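Local coordinates for protein dTDP-glucose 4,6-dehydratase (Klebsiella pneumoniae, PDB 5U4Q) that binds NAD and probably acts on nucleotide-linked sugars, as a dTDP-glucose 4,6-dehydratase or a closely related epimerase, at residues A20-N25 and I226-V231; L124-S129 and I174-L179; M193-F198 and D322-F327; K197-M202 and T276-A281. One frame throughout, in Å; residues are numbered along the deposited sequence. Where two conformers were deposited one is given.

Interaction 1: residues A20-N25 and I226-V231; sequences AQRLLN and IVEAVV
Glu228 OE1 is gripped by both terminal nitrogens of Arg22: NH1 donates to it at 2.8 Å with an N-H...O angle of 150°, and Arg22 NH2 donates to the same OE1 at 3.0 Å, somewhat less straight. The oxygen sits in the guanidinium plane, whereas both nitrogens lie to one face of the carboxylate, approaching OE1 on its syn side. Glu228 starts out facing away from the helix 14-25; a bend in its chain (chi2 62°) returns the carboxylate to the arginine. Arg22 was deposited in two conformers, and the grip is described for one of them. Each charge also has a second partner, Glu26 for Arg22 NE and Arg232 for Glu228 OE2, making an alternating chain of charges that should be mutually stabilising. Beneath it, the aliphatic part of Arg22 serves as a hydrophobic surface, its CB 3.6 Å from Val227 CG1 and its CG 3.8 Å from Val231 CG2. Leucine and the branched valines suit this inner layer, where Leu23 and Val231 run past each other in opposite senses, CD2 of the leucine 4.2 Å from CG2 of the valine. The segment axes stay 10.5 Å apart and cross at -61°, with long arginine and glutamate side chains bridging the outer edge of the gap. Helix 14-25 follows the glycine-rich turn of the dinucleotide-binding motif, and with helix 223-234 it forms part of one helical layer of the Rossmann fold.

Interaction 2: residues L124-S129 and I174-L179; sequences LVYASS and IPTTGL. With NAD (nicotinamide-adenine-dinucleotide), chain C.
Tyr126 lays one face of its ring over the backbone of Gly178, whose CA is 3.5 Å from the ring centroid in a CH-pi contact. With chi1 at 63°, CG stands between the backbone N and the carbonyl carbon, which turns the ring across to the neighbouring strand; glycine suits the place because a CB would run into the ring. At the ring's edge, in its plane, a water bridges Tyr126 OH (2.7 Å) and Thr176 OG1 (2.9 Å), and Thr176 OG1 is also hydrogen-bonded to Ser169 OG. On this face Leu124 and Thr176 meet through methyl groups, under helices 98-118 and 153-172. On the other face the side chains of Val125 and Leu179 cross, CG1 of Val125 3.7 Å from CD1 of Leu179. Backbone hydrogen bonds of the parallel pairing join the strands, from Leu124 N to Pro175 O at one end to Ser128 N to Leu179 O (2.7 Å) at the other, where the donor stands above the carbonyl plane. Small side chains suit the ligand end: Ala127 CB lies 3.4 Å from NAD O3D, and Ala127 O accepts from Lys158. Lys158 and Tyr154, which bonds to NAD, form the Tyr-X-X-X-Lys motif of the short-chain dehydrogenase/reductase family, set beside the parallel sheet of its Rossmann fold.

Interaction 3: residues M193-F198 and D322-F327; sequences MALFKF and DGVKNF
In the largely helical lobe that extended short-chain dehydrogenases carry beside their Rossmann core, Leu195 and Phe196 near the start of helix 194-203 receive Phe327 from helix 320-334. The segment axes cross at -60° and come no closer than 10.9 Å, a gap that large apolar side chains can fill. Phe327 reaches over because its CG is anti to the backbone N (chi1 178°), which aims the ring at the opposing helix. One face of this ring takes Leu195 CB, 4.2 Å from the centroid in a CH-pi contact. The leucine branch runs on past the ring in the reverse direction: Leu195 CD1 reaches Phe327 CB at 3.9 Å and, crossing at nearly a right angle, Val324 CG2 at 3.8 Å. The far end of the ring presses on the next residue, with Phe327 CZ 3.4 Å from Phe196 CA and 3.6 Å from Phe196 CB. The two phenylalanine rings meet obliquely, their planes 54° apart. Phe196 also meets the ring of Trp330 one turn further along helix 320-334, while Leu195 and Val324 continue onto helix 271-282. No hydrogen bond joins the two segments, and every touching residue is buried; cohesion therefore rests on dispersion and on excluding water, with shape, more than any directional bond, fixing how the helices sit.

Interaction 4: residues K197-M202 and T276-A281; sequences KFTKAM and TALEEA
Leu278 spreads its two methyl groups over Phe198 and Thr199 on the facing helix. CD1 of Leu278 lies 3.6 Å from Phe198 CB, near the plane of the phenyl ring and at its edge, so the ring is passed along its rim. The other branch, Leu278 CD2, comes within 3.4 Å of Thr199 OG1. That hydroxyl is no obstacle to an apolar neighbour, because it hydrogen-bonds to Leu195 O one turn back in its own helix; threonine can thus sit in a buried helix face with its polar atom satisfied. Further along, selenomethionine Met202 crosses the base of the leucine, its SE 4.2 Å from Leu278 CB. A bend at the last torsion (chi3 73°) carries the methyl on to Glu279, where Met202 CE meets CG at 3.7 Å. Glu279 offers its CG methylene here, while its OE2 is held by a salt bridge to Lys288 and by the backbone N of Ala286. The segment axes cross at -51° and approach to 10.8 Å. Around them, helix 320-334 covers Thr199 and Leu278 through Phe327, Tyr331 and Val328, and strand 208-211 supports Phe198 through Ile208.

In the fold
The four contacts fall into two groups. Interactions 1 and 2 belong to the Rossmann core, with centres 15 Å apart, and join where Val230 CG2 packs on Leu179 CD1 at 3.9 Å, helix upon sheet. Interactions 3 and 4, only 7 Å apart between centres, share helix 194-203 and form one mainly apolar cluster in the other lobe; Phe327 CE2 reaches Thr199 OG1 at 3.3 Å. Between the groups lies NAD: Ala127 and Ser128 of interaction 2 line its pocket, whereas the side chains of Val227 (interaction 1) and Phe196 (interaction 3) stay about 10 Å and 9 Å from the bound NAD. Strand 176-185 leads along the chain into helix 194-203, connecting interaction 2 with the second group.

Interaction 1: residues A20-N25 and I226-V231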
# COMPACT_ATOMS: atom_id res chain seq x y z
N ALA A 20 5.06 13.51 -22.09
CA ALA A 20 5.92 14.72 -22.15
C ALA A 20 5.93 15.31 -23.55
O ALA A 20 5.82 16.53 -23.73
CB ALA A 20 7.31 14.36 -21.73
N GLN A 21 6.06 14.46 -24.57
CA GLN A 21 6.10 14.95 -25.95
C GLN A 21 4.80 15.71 -26.32
O GLN A 21 4.84 16.78 -26.94
CB GLN A 21 6.32 13.76 -26.90
CG GLN A 21 6.37 14.13 -28.37
CD GLN A 21 6.58 12.89 -29.22
OE1 GLN A 21 5.72 11.96 -29.24
NE2 GLN A 21 7.70 12.85 -29.90
N ARG A 22 3.66 15.16 -25.94
CA ARG A 22 2.38 15.80 -26.23
C ARG A 22 2.26 17.15 -25.52
O ARG A 22 1.81 18.14 -26.10
CB ARG A 22 1.22 14.86 -25.86
CG ARG A 22 -0.15 15.46 -26.01
CD ARG A 22 -0.52 15.86 -27.43
NE ARG A 22 -1.84 16.48 -27.44
CZ ARG A 22 -3.00 15.82 -27.51
NH1 ARG A 22 -3.02 14.50 -27.64
NH2 ARG A 22 -4.14 16.48 -27.46
N LEU A 23 2.68 17.19 -24.26
CA LEU A 23 2.56 18.43 -23.48
C LEU A 23 3.46 19.50 -24.07
O LEU A 23 3.08 20.67 -24.14
CB LEU A 23 2.86 18.21 -22.00
CG LEU A 23 1.86 17.32 -21.22
CD1 LEU A 23 2.41 16.95 -19.86
CD2 LEU A 23 0.50 18.00 -21.12
N LEU A 24 4.64 19.09 -24.51
CA LEU A 24 5.56 20.03 -25.17
C LEU A 24 4.96 20.55 -26.44
O LEU A 24 5.08 21.77 -26.75
CB LEU A 24 6.91 19.39 -25.43
CG LEU A 24 7.72 19.14 -24.18
CD1 LEU A 24 8.83 18.11 -24.37
CD2 LEU A 24 8.27 20.45 -23.61
N ASN A 25 4.35 19.67 -27.21
CA ASN A 25 3.72 20.09 -28.47
C ASN A 25 2.48 21.00 -28.28
O ASN A 25 2.05 21.68 -29.23
CB ASN A 25 3.42 18.87 -29.36
CG ASN A 25 4.68 18.33 -30.04
OD1 ASN A 25 5.47 19.10 -30.59
ND2 ASN A 25 4.83 17.02 -30.06
N ILE A 226 -4.25 6.54 -25.22
CA ILE A 226 -3.92 6.77 -23.81
C ILE A 226 -3.48 8.23 -23.61
O ILE A 226 -3.94 8.90 -22.67
CB ILE A 226 -2.78 5.83 -23.34
CG1 ILE A 226 -3.27 4.36 -23.31
CG2 ILE A 226 -2.20 6.26 -21.99
CD1 ILE A 226 -4.38 4.05 -22.32
N VAL A 227 -2.63 8.72 -24.48
CA VAL A 227 -2.12 10.09 -24.35
C VAL A 227 -3.25 11.11 -24.40
O VAL A 227 -3.31 12.01 -23.57
CB VAL A 227 -1.09 10.40 -25.45
CG1 VAL A 227 -0.78 11.90 -25.52
CG2 VAL A 227 0.17 9.59 -25.25
N GLU A 228 -4.17 10.95 -25.34
CA GLU A 228 -5.29 11.89 -25.45
C GLU A 228 -6.09 11.90 -24.15
O GLU A 228 -6.43 12.98 -23.65
CB GLU A 228 -6.18 11.51 -26.65
CG GLU A 228 -7.32 12.49 -26.89
CD GLU A 228 -6.85 13.89 -27.21
OE1 GLU A 228 -5.78 14.05 -27.83
OE2 GLU A 228 -7.59 14.85 -26.88
N ALA A 229 -6.38 10.72 -23.61
CA ALA A 229 -7.16 10.63 -22.36
C ALA A 229 -6.44 11.27 -21.18
O ALA A 229 -7.03 12.01 -20.38
CB ALA A 229 -7.46 9.19 -22.04
N VAL A 230 -5.17 10.95 -21.03
CA VAL A 230 -4.41 11.47 -19.91
C VAL A 230 -4.30 12.98 -19.97
O VAL A 230 -4.43 13.65 -18.95
CB VAL A 230 -3.02 10.81 -19.83
CG1 VAL A 230 -2.12 11.46 -18.79
CG2 VAL A 230 -3.16 9.32 -19.57
N VAL A 231 -4.03 13.52 -21.15
CA VAL A 231 -3.87 14.97 -21.26
C VAL A 231 -5.22 15.67 -20.95
O VAL A 231 -5.23 16.72 -20.28
CB VAL A 231 -3.20 15.39 -22.59
CG1 VAL A 231 -3.22 16.90 -22.75
CG2 VAL A 231 -1.77 14.85 -22.63

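Interaction 2: residues L124-S129 and I174-L179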
# COMPACT_ATOMS: atom_id res chain seq x y z
N LEU A 124 -2.53 16.28 -9.19
CA LEU A 124 -1.62 15.14 -9.32
C LEU A 124 -2.39 14.01 -9.97
O LEU A 124 -3.39 13.53 -9.43
CB LEU A 124 -1.18 14.63 -7.96
CG LEU A 124 -0.42 13.28 -7.95
CD1 LEU A 124 0.89 13.37 -8.71
CD2 LEU A 124 -0.22 12.84 -6.51
N VAL A 125 -1.91 13.60 -11.14
CA VAL A 125 -2.42 12.44 -11.85
C VAL A 125 -1.36 11.38 -11.71
O VAL A 125 -0.18 11.67 -11.86
CB VAL A 125 -2.71 12.75 -13.33
CG1 VAL A 125 -3.20 11.50 -14.07
CG2 VAL A 125 -3.75 13.84 -13.45
N TYR A 126 -1.76 10.13 -11.42
CA TYR A 126 -0.75 9.10 -11.15
C TYR A 126 -1.21 7.77 -11.68
O TYR A 126 -2.41 7.51 -11.79
CB TYR A 126 -0.39 9.03 -9.64
CG TYR A 126 -1.56 8.62 -8.78
CD1 TYR A 126 -2.51 9.56 -8.40
CD2 TYR A 126 -1.77 7.29 -8.40
CE1 TYR A 126 -3.63 9.20 -7.66
CE2 TYR A 126 -2.87 6.92 -7.64
CZ TYR A 126 -3.82 7.87 -7.30
OH TYR A 126 -4.94 7.50 -6.59
N ALA A 127 -0.23 6.94 -12.02
CA ALA A 127 -0.50 5.62 -12.56
C ALA A 127 -0.81 4.61 -11.47
O ALA A 127 -0.02 4.39 -10.55
CB ALA A 127 0.71 5.14 -13.36
N SER A 128 -1.98 4.00 -11.58
CA SER A 128 -2.33 2.81 -10.82
C SER A 128 -2.30 1.64 -11.82
O SER A 128 -1.60 1.71 -12.85
CB SER A 128 -3.66 2.96 -10.11
OG SER A 128 -3.93 1.84 -9.27
N SER A 129 -3.02 0.56 -11.52
CA SER A 129 -2.95 -0.61 -12.37
C SER A 129 -4.18 -1.49 -12.22
O SER A 129 -4.71 -1.61 -11.12
CB SER A 129 -1.73 -1.44 -11.96
OG SER A 129 -1.77 -2.76 -12.51
N ILE A 174 -5.17 18.40 -1.88
CA ILE A 174 -4.46 18.20 -3.14
C ILE A 174 -5.37 17.36 -4.03
O ILE A 174 -5.69 16.23 -3.66
CB ILE A 174 -3.16 17.42 -2.92
CG1 ILE A 174 -2.27 18.12 -1.89
CG2 ILE A 174 -2.42 17.25 -4.25
CD1 ILE A 174 -1.23 17.23 -1.25
N PRO A 175 -5.77 17.87 -5.20
CA PRO A 175 -6.62 17.04 -6.04
C PRO A 175 -5.83 15.90 -6.67
O PRO A 175 -4.76 16.14 -7.20
CB PRO A 175 -7.14 18.03 -7.09
CG PRO A 175 -6.98 19.39 -6.42
CD PRO A 175 -5.66 19.23 -5.75
N THR A 176 -6.34 14.68 -6.55
CA THR A 176 -5.62 13.52 -7.09
C THR A 176 -6.52 12.70 -7.97
O THR A 176 -7.72 12.48 -7.64
CB THR A 176 -5.03 12.63 -5.98
OG1 THR A 176 -6.06 12.05 -5.16
CG2 THR A 176 -4.06 13.41 -5.10
N THR A 177 -5.96 12.25 -9.10
CA THR A 177 -6.63 11.33 -10.00
C THR A 177 -5.70 10.15 -10.31
O THR A 177 -4.63 10.32 -10.91
CB THR A 177 -7.04 12.00 -11.34
OG1 THR A 177 -7.83 13.16 -11.08
CG2 THR A 177 -7.84 11.00 -12.19
N GLY A 178 -6.12 8.94 -9.90
CA GLY A 178 -5.40 7.73 -10.23
C GLY A 178 -5.99 7.06 -11.45
O GLY A 178 -7.20 7.06 -11.66
N LEU A 179 -5.13 6.49 -12.27
CA LEU A 179 -5.56 5.84 -13.52
C LEU A 179 -5.12 4.38 -13.52
O LEU A 179 -3.93 4.09 -13.48
CB LEU A 179 -4.95 6.55 -14.71
CG LEU A 179 -5.36 8.01 -14.89
CD1 LEU A 179 -4.58 8.64 -16.03
CD2 LEU A 179 -6.85 8.15 -15.15
PA NAD C . 8.51 2.10 -18.34
O1A NAD C . 8.77 2.20 -19.79
O2A NAD C . 9.29 1.13 -17.47
O5B NAD C . 8.63 3.60 -17.73
C5B NAD C . 8.78 3.89 -16.35
C4B NAD C . 10.01 4.76 -16.19
O4B NAD C . 10.14 4.97 -14.77
C3B NAD C . 11.30 4.10 -16.68
O3B NAD C . 11.96 4.81 -17.74
C2B NAD C . 12.13 4.00 -15.40
O2B NAD C . 13.54 4.22 -15.63
C1B NAD C . 11.50 5.01 -14.45
N9A NAD C . 11.70 4.68 -13.03
C8A NAD C . 11.45 3.49 -12.42
N7A NAD C . 11.78 3.55 -11.13
C5A NAD C . 12.23 4.79 -10.89
C6A NAD C . 12.77 5.50 -9.71
N6A NAD C . 12.88 4.91 -8.53
N1A NAD C . 13.14 6.77 -9.90
C2A NAD C . 13.07 7.40 -11.08
N3A NAD C . 12.60 6.81 -12.20
C4A NAD C . 12.18 5.52 -12.14
O3 NAD C . 6.97 1.72 -18.04
PN NAD C . 5.62 2.41 -18.60
O1N NAD C . 5.88 3.66 -19.33
O2N NAD C . 4.86 1.24 -19.22
O5D NAD C . 4.92 2.71 -17.21
C5D NAD C . 4.47 3.99 -16.77
C4D NAD C . 3.54 3.75 -15.60
O4D NAD C . 2.32 3.14 -16.06
C3D NAD C . 4.04 2.85 -14.47
O3D NAD C . 3.61 3.42 -13.23
C2D NAD C . 3.31 1.54 -14.67
O2D NAD C . 3.08 0.82 -13.44
C1D NAD C . 2.00 1.99 -15.29
N1N NAD C . 1.41 0.96 -16.17
C2N NAD C . 1.83 0.75 -17.44
C3N NAD C . 1.24 -0.24 -18.25
C7N NAD C . 1.65 -0.54 -19.70
O7N NAD C . 0.97 -1.31 -20.38
N7N NAD C . 2.76 -0.03 -20.26
C4N NAD C . 0.24 -1.03 -17.72
C5N NAD C . -0.16 -0.81 -16.41
C6N NAD C . 0.45 0.17 -15.63
O HOH W 1 -6.61 9.60 -6.57

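Interaction 3: residues M193-F198 and D322-F327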
# COMPACT_ATOMS: atom_id res chain seq x y z
N MSE A 193 6.77 -6.12 -22.85
CA MSE A 193 5.31 -6.17 -22.87
C MSE A 193 4.70 -5.99 -24.23
O MSE A 193 5.33 -5.48 -25.16
CB MSE A 193 4.74 -5.03 -22.02
CG MSE A 193 5.30 -5.03 -20.61
SE MSE A 193 4.20 -3.94 -19.39
CE MSE A 193 4.86 -4.74 -17.72
N ALA A 194 3.44 -6.43 -24.32
CA ALA A 194 2.58 -6.17 -25.49
C ALA A 194 3.14 -6.54 -26.85
O ALA A 194 3.76 -7.59 -26.98
CB ALA A 194 2.15 -4.71 -25.43
N LEU A 195 2.94 -5.70 -27.88
CA LEU A 195 3.39 -6.07 -29.21
C LEU A 195 4.90 -6.18 -29.32
O LEU A 195 5.42 -7.00 -30.06
CB LEU A 195 2.91 -5.09 -30.25
CG LEU A 195 1.43 -4.92 -30.44
CD1 LEU A 195 1.23 -4.06 -31.68
CD2 LEU A 195 0.77 -6.29 -30.63
N PHE A 196 5.61 -5.32 -28.60
CA PHE A 196 7.07 -5.34 -28.61
C PHE A 196 7.55 -6.72 -28.12
O PHE A 196 8.43 -7.32 -28.72
CB PHE A 196 7.55 -4.18 -27.70
CG PHE A 196 8.94 -3.67 -27.96
CD1 PHE A 196 9.97 -4.47 -28.45
CD2 PHE A 196 9.24 -2.38 -27.58
CE1 PHE A 196 11.24 -3.94 -28.64
CE2 PHE A 196 10.51 -1.86 -27.74
CZ PHE A 196 11.51 -2.64 -28.25
N LYS A 197 6.95 -7.20 -27.04
CA LYS A 197 7.31 -8.53 -26.51
C LYS A 197 7.11 -9.60 -27.58
O LYS A 197 8.01 -10.41 -27.82
CB LYS A 197 6.47 -8.86 -25.28
CG LYS A 197 6.72 -10.25 -24.69
CD LYS A 197 5.87 -10.49 -23.47
CE LYS A 197 6.23 -11.83 -22.82
NZ LYS A 197 5.58 -11.96 -21.49
N PHE A 198 5.96 -9.58 -28.24
CA PHE A 198 5.71 -10.59 -29.30
C PHE A 198 6.67 -10.44 -30.48
O PHE A 198 7.15 -11.43 -31.04
CB PHE A 198 4.29 -10.54 -29.83
CG PHE A 198 3.22 -10.71 -28.80
CD1 PHE A 198 3.35 -11.64 -27.76
CD2 PHE A 198 2.03 -9.98 -28.89
CE1 PHE A 198 2.34 -11.78 -26.81
CE2 PHE A 198 1.02 -10.13 -27.95
CZ PHE A 198 1.17 -11.03 -26.91
N ASP A 322 -4.45 -0.77 -37.51
CA ASP A 322 -3.59 0.40 -37.58
C ASP A 322 -2.55 0.44 -36.48
O ASP A 322 -1.39 0.82 -36.74
CB ASP A 322 -4.43 1.67 -37.52
CG ASP A 322 -5.16 1.96 -38.81
OD1 ASP A 322 -4.73 1.47 -39.89
OD2 ASP A 322 -6.14 2.72 -38.75
N GLY A 323 -2.93 0.08 -35.26
CA GLY A 323 -1.99 0.10 -34.14
C GLY A 323 -0.80 -0.81 -34.38
O GLY A 323 0.35 -0.46 -34.12
N VAL A 324 -1.07 -2.01 -34.91
CA VAL A 324 -0.02 -2.96 -35.20
C VAL A 324 0.90 -2.43 -36.30
O VAL A 324 2.12 -2.52 -36.18
CB VAL A 324 -0.60 -4.34 -35.58
CG1 VAL A 324 0.48 -5.24 -36.18
CG2 VAL A 324 -1.25 -4.97 -34.38
N LYS A 325 0.31 -1.89 -37.37
CA LYS A 325 1.11 -1.29 -38.45
C LYS A 325 1.99 -0.15 -37.91
O LYS A 325 3.16 -0.03 -38.28
CB LYS A 325 0.23 -0.81 -39.60
CG LYS A 325 -0.42 -1.93 -40.41
CD LYS A 325 -1.43 -1.35 -41.38
CE LYS A 325 -2.19 -2.44 -42.12
NZ LYS A 325 -1.37 -2.91 -43.26
N ASN A 326 1.42 0.67 -37.02
CA ASN A 326 2.18 1.79 -36.43
C ASN A 326 3.37 1.27 -35.63
O ASN A 326 4.51 1.79 -35.72
CB ASN A 326 1.28 2.65 -35.53
CG ASN A 326 0.21 3.41 -36.31
OD1 ASN A 326 0.28 3.52 -37.53
ND2 ASN A 326 -0.78 3.90 -35.61
N PHE A 327 3.14 0.21 -34.86
CA PHE A 327 4.19 -0.36 -34.08
C PHE A 327 5.33 -0.88 -34.96
O PHE A 327 6.50 -0.63 -34.72
CB PHE A 327 3.71 -1.49 -33.16
CG PHE A 327 4.83 -2.10 -32.41
CD1 PHE A 327 5.35 -1.44 -31.30
CD2 PHE A 327 5.48 -3.25 -32.85
CE1 PHE A 327 6.47 -1.91 -30.64
CE2 PHE A 327 6.59 -3.72 -32.19
CZ PHE A 327 7.09 -3.05 -31.09

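Interaction 4: residues K197-M202 and T276-A281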
# COMPACT_ATOMS: atom_id res chain seq x y z
N LYS A 197 6.95 -7.20 -27.04
CA LYS A 197 7.31 -8.53 -26.51
C LYS A 197 7.11 -9.60 -27.58
O LYS A 197 8.01 -10.41 -27.82
CB LYS A 197 6.47 -8.86 -25.28
CG LYS A 197 6.72 -10.25 -24.69
CD LYS A 197 5.87 -10.49 -23.47
CE LYS A 197 6.23 -11.83 -22.82
NZ LYS A 197 5.58 -11.96 -21.49
N PHE A 198 5.96 -9.58 -28.24
CA PHE A 198 5.71 -10.59 -29.30
C PHE A 198 6.67 -10.44 -30.48
O PHE A 198 7.15 -11.43 -31.04
CB PHE A 198 4.29 -10.54 -29.83
CG PHE A 198 3.22 -10.71 -28.80
CD1 PHE A 198 3.35 -11.64 -27.76
CD2 PHE A 198 2.03 -9.98 -28.89
CE1 PHE A 198 2.34 -11.78 -26.81
CE2 PHE A 198 1.02 -10.13 -27.95
CZ PHE A 198 1.17 -11.03 -26.91
N THR A 199 6.93 -9.20 -30.90
CA THR A 199 7.79 -8.95 -32.04
C THR A 199 9.21 -9.43 -31.79
O THR A 199 9.83 -10.06 -32.66
CB THR A 199 7.80 -7.43 -32.36
OG1 THR A 199 6.49 -7.00 -32.71
CG2 THR A 199 8.75 -7.12 -33.50
N LYS A 200 9.73 -9.13 -30.60
CA LYS A 200 11.06 -9.56 -30.20
C LYS A 200 11.13 -11.09 -30.24
O LYS A 200 12.04 -11.66 -30.84
CB LYS A 200 11.38 -9.04 -28.79
CG LYS A 200 12.83 -9.21 -28.37
CD LYS A 200 13.11 -8.52 -27.04
CE LYS A 200 14.57 -8.65 -26.64
NZ LYS A 200 14.83 -8.07 -25.30
N ALA A 201 10.14 -11.73 -29.63
CA ALA A 201 10.07 -13.21 -29.58
C ALA A 201 10.06 -13.79 -30.99
O ALA A 201 10.83 -14.71 -31.30
CB ALA A 201 8.84 -13.65 -28.80
N MSE A 202 9.22 -13.22 -31.85
CA MSE A 202 9.13 -13.65 -33.26
C MSE A 202 10.41 -13.52 -34.01
O MSE A 202 10.84 -14.48 -34.68
CB MSE A 202 8.08 -12.86 -34.01
CG MSE A 202 6.72 -13.40 -33.65
SE MSE A 202 5.33 -12.20 -34.33
CE MSE A 202 5.48 -12.62 -36.21
N THR A 276 -1.92 -12.45 -35.34
CA THR A 276 -2.12 -12.60 -36.78
C THR A 276 -1.71 -11.33 -37.52
O THR A 276 -1.03 -11.40 -38.57
CB THR A 276 -3.58 -12.94 -37.10
OG1 THR A 276 -3.93 -14.16 -36.42
CG2 THR A 276 -3.79 -13.09 -38.59
N ALA A 277 -2.11 -10.18 -36.98
CA ALA A 277 -1.75 -8.91 -37.60
C ALA A 277 -0.23 -8.69 -37.61
O ALA A 277 0.31 -8.15 -38.56
CB ALA A 277 -2.45 -7.76 -36.90
N LEU A 278 0.44 -9.03 -36.50
CA LEU A 278 1.91 -8.92 -36.46
C LEU A 278 2.56 -9.83 -37.47
O LEU A 278 3.52 -9.44 -38.13
CB LEU A 278 2.47 -9.27 -35.08
CG LEU A 278 2.62 -8.18 -34.06
CD1 LEU A 278 3.11 -8.80 -32.77
CD2 LEU A 278 3.61 -7.10 -34.53
N GLU A 279 2.04 -11.05 -37.58
CA GLU A 279 2.60 -12.01 -38.55
C GLU A 279 2.56 -11.47 -39.98
O GLU A 279 3.53 -11.58 -40.72
CB GLU A 279 1.87 -13.34 -38.43
CG GLU A 279 2.26 -14.14 -37.19
CD GLU A 279 1.45 -15.41 -37.03
OE1 GLU A 279 0.30 -15.46 -37.53
OE2 GLU A 279 1.97 -16.35 -36.40
N GLU A 280 1.44 -10.85 -40.33
CA GLU A 280 1.26 -10.25 -41.64
C GLU A 280 2.21 -9.08 -41.85
O GLU A 280 2.80 -8.94 -42.92
CB GLU A 280 -0.17 -9.74 -41.80
CG GLU A 280 -0.46 -9.13 -43.17
CD GLU A 280 -1.82 -8.45 -43.25
OE1 GLU A 280 -2.53 -8.67 -44.25
OE2 GLU A 280 -2.17 -7.68 -42.31
N ALA A 281 2.35 -8.23 -40.83
CA ALA A 281 3.20 -7.05 -40.93
C ALA A 281 4.67 -7.38 -41.03
O ALA A 281 5.42 -6.70 -41.71
CB ALA A 281 2.96 -6.10 -39.75